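Local coordinates for protein IAA acetyltransferase (Bacillus cereus ATCC 14579, PDB 1Y9K) that probably transfers an acetyl group to an amine, acting as an N-acetyltransferase of the GNAT family, at residues A[28-31]-A[32-36]; A[17-20]-A[21-24]; A[135-139]-A[140-144]; A[9-12]-A[13-16]. All coordinates share one frame; numbering follows the deposited sequence.

Contact 1 (A[28-31]-A[32-36])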
# COMPACT_ATOMS: atom_id res chain seq x y z
N ARG A 28 11.87 -9.48 -4.95
CA ARG A 28 12.72 -8.56 -5.69
C ARG A 28 12.06 -7.19 -5.89
O ARG A 28 12.74 -6.17 -5.81
CB ARG A 28 13.16 -9.15 -7.03
CG ARG A 28 14.57 -8.71 -7.45
CD ARG A 28 15.36 -9.86 -8.08
NE ARG A 28 14.92 -10.17 -9.44
CZ ARG A 28 15.31 -11.23 -10.15
NH1 ARG A 28 16.16 -12.11 -9.64
NH2 ARG A 28 14.85 -11.40 -11.39
N GLN A 29 10.74 -7.19 -6.15
CA GLN A 29 9.94 -5.95 -6.23
C GLN A 29 10.02 -5.19 -4.92
O GLN A 29 10.40 -4.03 -4.90
CB GLN A 29 8.45 -6.24 -6.48
CG GLN A 29 8.11 -7.07 -7.69
CD GLN A 29 8.09 -6.28 -8.97
OE1 GLN A 29 8.79 -6.62 -9.91
NE2 GLN A 29 7.28 -5.23 -9.01
N ILE A 30 9.64 -5.87 -3.84
CA ILE A 30 9.68 -5.32 -2.48
C ILE A 30 11.03 -4.67 -2.19
O ILE A 30 11.08 -3.55 -1.67
CB ILE A 30 9.32 -6.41 -1.43
CG1 ILE A 30 7.86 -6.87 -1.60
CG2 ILE A 30 9.57 -5.92 0.01
CD1 ILE A 30 7.55 -8.18 -0.92
N ALA A 31 12.12 -5.36 -2.54
CA ALA A 31 13.46 -4.82 -2.37
C ALA A 31 13.68 -3.49 -3.10
O ALA A 31 14.33 -2.60 -2.55
CB ALA A 31 14.51 -5.85 -2.79
N THR A 32 13.14 -3.36 -4.32
CA THR A 32 13.25 -2.12 -5.10
C THR A 32 12.78 -0.87 -4.32
O THR A 32 13.49 0.15 -4.31
CB THR A 32 12.61 -2.21 -6.55
OG1 THR A 32 11.17 -2.34 -6.52
CG2 THR A 32 13.21 -3.38 -7.34
N TYR A 33 11.65 -0.96 -3.62
CA TYR A 33 11.14 0.21 -2.91
C TYR A 33 11.44 0.34 -1.40
O TYR A 33 11.36 1.45 -0.86
CB TYR A 33 9.66 0.43 -3.18
CG TYR A 33 8.74 -0.75 -2.97
CD1 TYR A 33 8.23 -1.04 -1.70
CD2 TYR A 33 8.31 -1.52 -4.05
CE1 TYR A 33 7.35 -2.10 -1.51
CE2 TYR A 33 7.43 -2.58 -3.87
CZ TYR A 33 6.95 -2.86 -2.60
OH TYR A 33 6.08 -3.91 -2.43
N VAL A 34 11.78 -0.75 -0.73
CA VAL A 34 12.07 -0.65 0.70
C VAL A 34 13.41 0.05 0.94
O VAL A 34 13.52 0.86 1.85
CB VAL A 34 11.98 -2.01 1.47
CG1 VAL A 34 10.56 -2.58 1.40
CG2 VAL A 34 13.00 -3.02 0.96
N GLN A 35 14.40 -0.22 0.08
CA GLN A 35 15.70 0.44 0.13
C GLN A 35 15.57 1.96 0.05
O GLN A 35 16.23 2.69 0.80
CB GLN A 35 16.60 -0.06 -1.02
CG GLN A 35 18.12 0.08 -0.79
CD GLN A 35 18.67 1.52 -0.87
OE1 GLN A 35 19.55 1.91 -0.08
NE2 GLN A 35 18.15 2.32 -1.82
N ARG A 36 14.69 2.42 -0.84
CA ARG A 36 14.54 3.84 -1.14
C ARG A 36 13.46 4.54 -0.30
O ARG A 36 13.46 5.76 -0.20
CB ARG A 36 14.26 4.05 -2.63
CG ARG A 36 15.47 3.86 -3.55
CD ARG A 36 15.08 4.14 -5.01
NE ARG A 36 14.40 5.44 -5.15
CZ ARG A 36 13.40 5.70 -5.99
NH1 ARG A 36 12.93 4.77 -6.82
NH2 ARG A 36 12.87 6.92 -6.00

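Contact 2 (A[17-20]-A[21-24])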
# COMPACT_ATOMS: atom_id res chain seq x y z
N LYS A 17 8.87 -8.65 5.62
CA LYS A 17 8.79 -9.24 4.27
C LYS A 17 7.55 -10.12 4.16
O LYS A 17 6.84 -10.09 3.15
CB LYS A 17 10.03 -10.08 3.98
CG LYS A 17 11.05 -9.42 3.07
CD LYS A 17 12.35 -10.22 3.06
CE LYS A 17 13.20 -9.93 1.82
NZ LYS A 17 14.64 -10.25 2.08
N SER A 18 7.33 -10.89 5.21
CA SER A 18 6.16 -11.72 5.44
C SER A 18 4.84 -11.06 5.04
O SER A 18 4.13 -11.55 4.16
CB SER A 18 6.12 -12.12 6.92
OG SER A 18 6.77 -11.14 7.75
N LEU A 19 4.54 -9.94 5.67
CA LEU A 19 3.29 -9.23 5.43
C LEU A 19 3.30 -8.44 4.11
O LEU A 19 2.26 -8.31 3.45
CB LEU A 19 3.00 -8.31 6.61
CG LEU A 19 1.57 -8.00 7.01
CD1 LEU A 19 0.75 -9.27 7.18
CD2 LEU A 19 1.65 -7.24 8.31
N LEU A 20 4.47 -7.94 3.72
CA LEU A 20 4.64 -7.25 2.45
C LEU A 20 4.39 -8.15 1.23
O LEU A 20 3.95 -7.68 0.17
CB LEU A 20 6.04 -6.62 2.36
CG LEU A 20 6.28 -5.42 3.28
CD1 LEU A 20 7.77 -5.14 3.46
CD2 LEU A 20 5.56 -4.18 2.78
N LEU A 21 4.67 -9.45 1.40
CA LEU A 21 4.48 -10.45 0.36
C LEU A 21 3.01 -10.75 0.12
O LEU A 21 2.63 -11.28 -0.92
CB LEU A 21 5.25 -11.73 0.70
CG LEU A 21 6.74 -11.73 0.32
CD1 LEU A 21 7.52 -12.80 1.09
CD2 LEU A 21 6.89 -11.93 -1.18
N LEU A 22 2.18 -10.38 1.09
CA LEU A 22 0.75 -10.52 0.98
C LEU A 22 0.20 -9.57 -0.08
O LEU A 22 -0.69 -9.93 -0.86
CB LEU A 22 0.11 -10.26 2.34
CG LEU A 22 -1.34 -10.63 2.64
CD1 LEU A 22 -1.68 -12.06 2.21
CD2 LEU A 22 -1.56 -10.44 4.13
N ALA A 23 0.76 -8.36 -0.13
CA ALA A 23 0.33 -7.34 -1.09
C ALA A 23 1.15 -7.39 -2.37
O ALA A 23 0.67 -7.00 -3.43
CB ALA A 23 0.40 -5.96 -0.45
N ASP A 24 2.40 -7.86 -2.27
CA ASP A 24 3.32 -7.88 -3.41
C ASP A 24 4.10 -9.19 -3.46
O ASP A 24 5.07 -9.37 -2.72
CB ASP A 24 4.26 -6.67 -3.33
CG ASP A 24 5.13 -6.51 -4.55
OD1 ASP A 24 5.20 -7.41 -5.40
OD2 ASP A 24 5.78 -5.46 -4.66

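Contact 3 (A[135-139]-A[140-144])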
# COMPACT_ATOMS: atom_id res chain seq x y z
N GLU A 135 0.20 -15.48 -13.08
CA GLU A 135 -1.10 -14.80 -13.10
C GLU A 135 -1.77 -14.68 -11.72
O GLU A 135 -1.77 -15.65 -10.94
CB GLU A 135 -2.04 -15.52 -14.06
CG GLU A 135 -3.34 -14.79 -14.32
CD GLU A 135 -4.25 -15.56 -15.24
OE1 GLU A 135 -4.78 -16.61 -14.82
OE2 GLU A 135 -4.44 -15.11 -16.39
N ILE A 136 -2.33 -13.51 -11.44
CA ILE A 136 -3.07 -13.24 -10.21
C ILE A 136 -4.58 -13.17 -10.50
O ILE A 136 -5.02 -12.41 -11.38
CB ILE A 136 -2.60 -11.93 -9.52
CG1 ILE A 136 -1.12 -12.04 -9.13
CG2 ILE A 136 -3.44 -11.63 -8.28
CD1 ILE A 136 -0.41 -10.69 -8.93
N ILE A 137 -5.36 -13.98 -9.78
CA ILE A 137 -6.82 -13.95 -9.84
C ILE A 137 -7.40 -13.59 -8.47
O ILE A 137 -6.93 -14.07 -7.44
CB ILE A 137 -7.43 -15.27 -10.37
CG1 ILE A 137 -6.89 -15.59 -11.77
CG2 ILE A 137 -8.96 -15.19 -10.42
CD1 ILE A 137 -7.09 -17.03 -12.22
N GLU A 138 -8.42 -12.74 -8.47
CA GLU A 138 -8.95 -12.15 -7.25
C GLU A 138 -10.47 -12.04 -7.36
O GLU A 138 -10.98 -11.21 -8.12
CB GLU A 138 -8.34 -10.77 -7.09
CG GLU A 138 -8.20 -10.27 -5.69
CD GLU A 138 -7.20 -9.13 -5.64
OE1 GLU A 138 -7.28 -8.23 -6.50
OE2 GLU A 138 -6.32 -9.14 -4.74
N ASN A 139 -11.17 -12.89 -6.61
CA ASN A 139 -12.64 -12.95 -6.65
C ASN A 139 -13.17 -13.16 -8.06
O ASN A 139 -14.11 -12.49 -8.49
CB ASN A 139 -13.28 -11.69 -6.02
CG ASN A 139 -12.58 -11.27 -4.72
OD1 ASN A 139 -12.09 -10.14 -4.61
ND2 ASN A 139 -12.52 -12.18 -3.75
N GLY A 140 -12.54 -14.09 -8.78
CA GLY A 140 -12.94 -14.43 -10.15
C GLY A 140 -12.43 -13.51 -11.25
O GLY A 140 -12.65 -13.78 -12.43
N ILE A 141 -11.75 -12.42 -10.87
CA ILE A 141 -11.24 -11.43 -11.83
C ILE A 141 -9.72 -11.52 -11.94
O ILE A 141 -9.01 -11.54 -10.93
CB ILE A 141 -11.64 -9.98 -11.43
CG1 ILE A 141 -13.14 -9.89 -11.10
CG2 ILE A 141 -11.21 -8.96 -12.49
CD1 ILE A 141 -13.50 -8.68 -10.24
N VAL A 142 -9.21 -11.59 -13.17
CA VAL A 142 -7.76 -11.52 -13.40
C VAL A 142 -7.24 -10.12 -13.07
O VAL A 142 -7.74 -9.12 -13.61
CB VAL A 142 -7.37 -11.91 -14.85
CG1 VAL A 142 -5.86 -11.76 -15.05
CG2 VAL A 142 -7.81 -13.34 -15.17
N CYS A 143 -6.28 -10.07 -12.16
CA CYS A 143 -5.58 -8.85 -11.79
C CYS A 143 -4.55 -8.59 -12.87
O CYS A 143 -3.46 -9.16 -12.86
CB CYS A 143 -4.90 -9.05 -10.44
SG CYS A 143 -4.23 -7.55 -9.77
N ARG A 144 -4.91 -7.70 -13.78
CA ARG A 144 -4.19 -7.50 -15.03
C ARG A 144 -3.57 -6.10 -15.09
O ARG A 144 -2.42 -5.94 -15.50
CB ARG A 144 -5.20 -7.71 -16.16
CG ARG A 144 -4.72 -7.49 -17.58
CD ARG A 144 -5.90 -7.68 -18.53
NE ARG A 144 -6.63 -8.91 -18.22
CZ ARG A 144 -7.88 -9.20 -18.59
NH1 ARG A 144 -8.60 -8.35 -19.32
NH2 ARG A 144 -8.41 -10.36 -18.22
O HOH W 1 -2.16 -11.42 -13.49

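Contact 4 (A[9-12]-A[13-16])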
# COMPACT_ATOMS: atom_id res chain seq x y z
N ARG A 9 7.30 3.78 12.81
CA ARG A 9 8.38 3.53 11.86
C ARG A 9 9.27 2.37 12.24
O ARG A 9 9.55 2.13 13.42
CB ARG A 9 9.26 4.76 11.71
CG ARG A 9 8.83 5.62 10.59
CD ARG A 9 10.00 6.08 9.76
NE ARG A 9 10.58 4.98 9.00
CZ ARG A 9 11.66 5.10 8.25
NH1 ARG A 9 12.29 6.27 8.16
NH2 ARG A 9 12.12 4.04 7.59
N ILE A 10 9.74 1.65 11.22
CA ILE A 10 10.73 0.61 11.42
C ILE A 10 11.89 0.86 10.46
O ILE A 10 11.68 1.46 9.40
CB ILE A 10 10.16 -0.82 11.23
CG1 ILE A 10 9.46 -0.96 9.88
CG2 ILE A 10 9.22 -1.19 12.39
CD1 ILE A 10 9.69 -2.28 9.22
N PRO A 11 13.11 0.43 10.83
CA PRO A 11 14.22 0.50 9.88
C PRO A 11 14.05 -0.55 8.77
O PRO A 11 13.40 -1.58 8.98
CB PRO A 11 15.44 0.19 10.75
CG PRO A 11 14.91 -0.62 11.86
CD PRO A 11 13.53 -0.13 12.13
N LYS A 12 14.64 -0.30 7.61
CA LYS A 12 14.52 -1.22 6.47
C LYS A 12 15.12 -2.62 6.71
O LYS A 12 14.73 -3.59 6.06
CB LYS A 12 15.09 -0.58 5.19
CG LYS A 12 16.41 0.15 5.35
CD LYS A 12 16.53 1.21 4.26
CE LYS A 12 17.93 1.82 4.18
NZ LYS A 12 17.92 3.07 3.33
N GLU A 13 16.04 -2.71 7.67
CA GLU A 13 16.67 -3.97 8.05
C GLU A 13 15.73 -4.85 8.89
O GLU A 13 16.09 -5.97 9.25
CB GLU A 13 17.96 -3.72 8.85
CG GLU A 13 18.98 -2.83 8.14
CD GLU A 13 18.78 -1.33 8.42
OE1 GLU A 13 17.85 -0.96 9.17
OE2 GLU A 13 19.56 -0.52 7.87
N ALA A 14 14.54 -4.33 9.20
CA ALA A 14 13.59 -5.01 10.07
C ALA A 14 12.20 -5.14 9.44
O ALA A 14 11.22 -5.37 10.15
CB ALA A 14 13.49 -4.28 11.42
N ILE A 15 12.13 -5.00 8.12
CA ILE A 15 10.84 -5.06 7.42
C ILE A 15 10.13 -6.41 7.55
O ILE A 15 10.78 -7.46 7.48
CB ILE A 15 10.95 -4.63 5.92
CG1 ILE A 15 12.01 -5.47 5.18
CG2 ILE A 15 11.25 -3.13 5.81
CD1 ILE A 15 11.78 -5.59 3.66
N PRO A 16 8.80 -6.40 7.78
CA PRO A 16 8.05 -7.64 7.68
C PRO A 16 7.84 -8.04 6.22
O PRO A 16 6.78 -7.79 5.65
CB PRO A 16 6.71 -7.30 8.36
CG PRO A 16 6.57 -5.83 8.21
CD PRO A 16 7.95 -5.25 8.15

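Contact 1 (A[28-31]-A[32-36])
Thr32 turns both of its polar donors back onto the preceding turn of helix. Its backbone N bonds to Arg28 O at 3.2 Å and makes a weaker, strongly bent second bond to Gln29 O. The hydroxyl goes to that same Gln29 carbonyl. With chi1 at 68°, OG1 sits between the backbone N and the carbonyl carbon and leans back toward the preceding turn, so that Thr32 may reach Gln29 O twice, through the weak N-H bond and through the hydroxyl. The modelled OG1 to Gln29 O separation of 2.5 Å is very short, and its exact value is doubtful. CG2 of Thr32 lies against Arg28 O.

One turn on, Ile30 O accepts from Val34 N at 3.0 Å, an almost linear approach to the carbonyl with a C=O...N angle of 167°. A weak bond from Tyr33 N reaches the same oxygen. Both turns belong to helix 27-36, the second of the two helices that link the first two strands of the GNAT fold. Near its start, Ser26 OG is bonded to Gln29 N.

The Tyr33 ring is thrown back over this backbone by a chi1 of 52°. One of its faces covers Ile30 O, which stands 3.7 Å from the ring plane over the centre, and also Ile30 CA, whose CH-pi contact to the ring centroid measures 4.0 Å. CG1 of Ile30 touches Tyr33 OH at 3.6 Å. That hydroxyl is satisfied outside the helix, by Asp24 OD2 and Asn66 ND2. Alongside, Ile30 CG2 meets Val34 CG1 at 3.8 Å, and Ile30 also packs on Leu20 and Leu21 of helix 17-23.

Contact 2 (A[17-20]-A[21-24])
The Leu19 and Leu20 carbonyl groups are approached quite differently by the residues of the next turn. Leu22 N stands above the plane of the Leu19 carbonyl, 68° out of it, and bonds to Leu19 O at 3.1 Å. Asp24 N, by contrast, lies in the plane of the Leu20 carbonyl and bonds to its oxygen at 2.9 Å; Ala23 N adds a weak bond to that atom, and Asn66 ND2 of strand 61-69 bonds to it as well. The carboxylate of Asp24 is held by residues outside helix 17-23: OD1 bonds to the Tyr132 hydroxyl, and the other oxygen is taken up by helix 27-36. Bonds at both oxygens should restrict its rotation.

Helix 17-23 is regular at first, with Leu21 N to Lys17 O at 2.9 Å. Its last turn is weakly bonded, Leu22 N reaching three residues back, and it ends with Asp24 N on Leu20 O, four residues back. Leu22 has CG anti to its backbone N (chi1 -166°), which brings CD2 within 4.0 Å of Leu19 CD1, the two side chains meeting obliquely. CG of Leu21 folds back over Lys17 O at 3.3 Å.

This is the first of two helices between the opening strands of the GNAT fold. Leu19 and Leu20 rest on Val51 of strand 48-56, Ala23 reaches Asn66 and Ala68 of strand 61-69, and Leu21 packs against Glu27 of helix 27-36.

Contact 3 (A[135-139]-A[140-144])
Ile137 and Val142 face each other on one side of a tight hairpin, with Ile137 CG1 4.2 Å from Val142 CG2. Val142 has CG1 anti to its backbone N (chi1 178°), which sets CG2 beside that nitrogen and spreads both methyls beneath the Glu135 side chain. The latter is extended beyond CG and crosses Val142 at about a right angle. Its contact is made along the stem as well as at the carboxylate: CG lies 4.0 Å and OE2 3.9 Å from Val142 CG1. The CG2 branch of Ile137 bends the other way, toward the turn, and touches Gly140 C.

Strands 136-138 and 141-152 are joined here by a two-residue hairpin loop, Asn139-Gly140, which forms a type I' beta turn from Glu138 to Ile141; this is the classic Asn-Gly pair, both at positive phi. Glu138 N bonds to Ile141 O at 2.8 Å. The return bond, from Ile141 N to Glu138 O, comes from above the carbonyl plane.

On the opposite side lie Ile136, Glu138, Ile141 and Cys143. CG2 of Ile136, anti to its backbone N, rests on Cys143 CB at 3.7 Å; both residues also meet Phe128 of helix 127-131. Glu138 stretches away from the turn, and its OE1 bonds to the hydroxyls of Ser105 and Ser106. Toward the open end Cys143 N bonds to Ile136 O at 2.8 Å, and a water bridges the strands, accepting from Ile136 N at 2.9 Å and donating to Cys143 O.

Contact 4 (A[9-12]-A[13-16])
Between Pro11 and Ala14 the chain leaves strand 6-10 through a tight turn, whose central residues Lys12 and Glu13 have the backbone angles of a type I beta turn. Ala14 N closes it on Pro11 O at 3.0 Å, coming from above the carbonyl plane, about 50° out of it. Beyond Ala14 the backbone stretches out through Ile15 to Pro16, which holds the N-cap position of helix 17-23.

The Glu13 chain bends at chi2 (88°) and doubles back beside the turn, so that OE1 comes within 3.1 Å of Pro11 CB. The Pro11 ring also touches the Ala14 methyl, CG to CB 4.0 Å. On the inner side Ile10 reaches across with its CD1, which lies 3.5 Å from Ile15 CA and also touches Ile15 CG2 and Pro16 CD. Ile15, in turn, lays CG1 over Lys12 O at 3.4 Å.

Lys12 NZ bonds to Gln35 O of helix 27-36. Ile10 is backbone-bonded to Thr39 and packs on Val41 of strand 38-43, while Pro16 meets Val41 together with Val48 and Val51 of strand 48-56.

Overall arrangement
Contacts 4, 2 and 1 follow one another along the chain from strand 6-10 through helix 17-23 to helix 27-36, and they touch in space. Asp24 of contact 2 takes the Tyr33 hydroxyl of contact 1, Lys12 of contact 4 bonds to Gln35 O, and Ile15 of contact 4 packs against Leu20, Ile30 and Val34. Contacts 1 and 2 are partly buried: each turns apolar side chains inward and relies on helical backbone bonds. Contacts 3 and 4 are surface turns reaching the same sheet on opposite sides of the chain's centre, about 30 Å between their centres. Contact 3 has antiparallel ladder bonds and a bridging water, whereas contact 4 relies on one turn bond and isoleucine-proline packing.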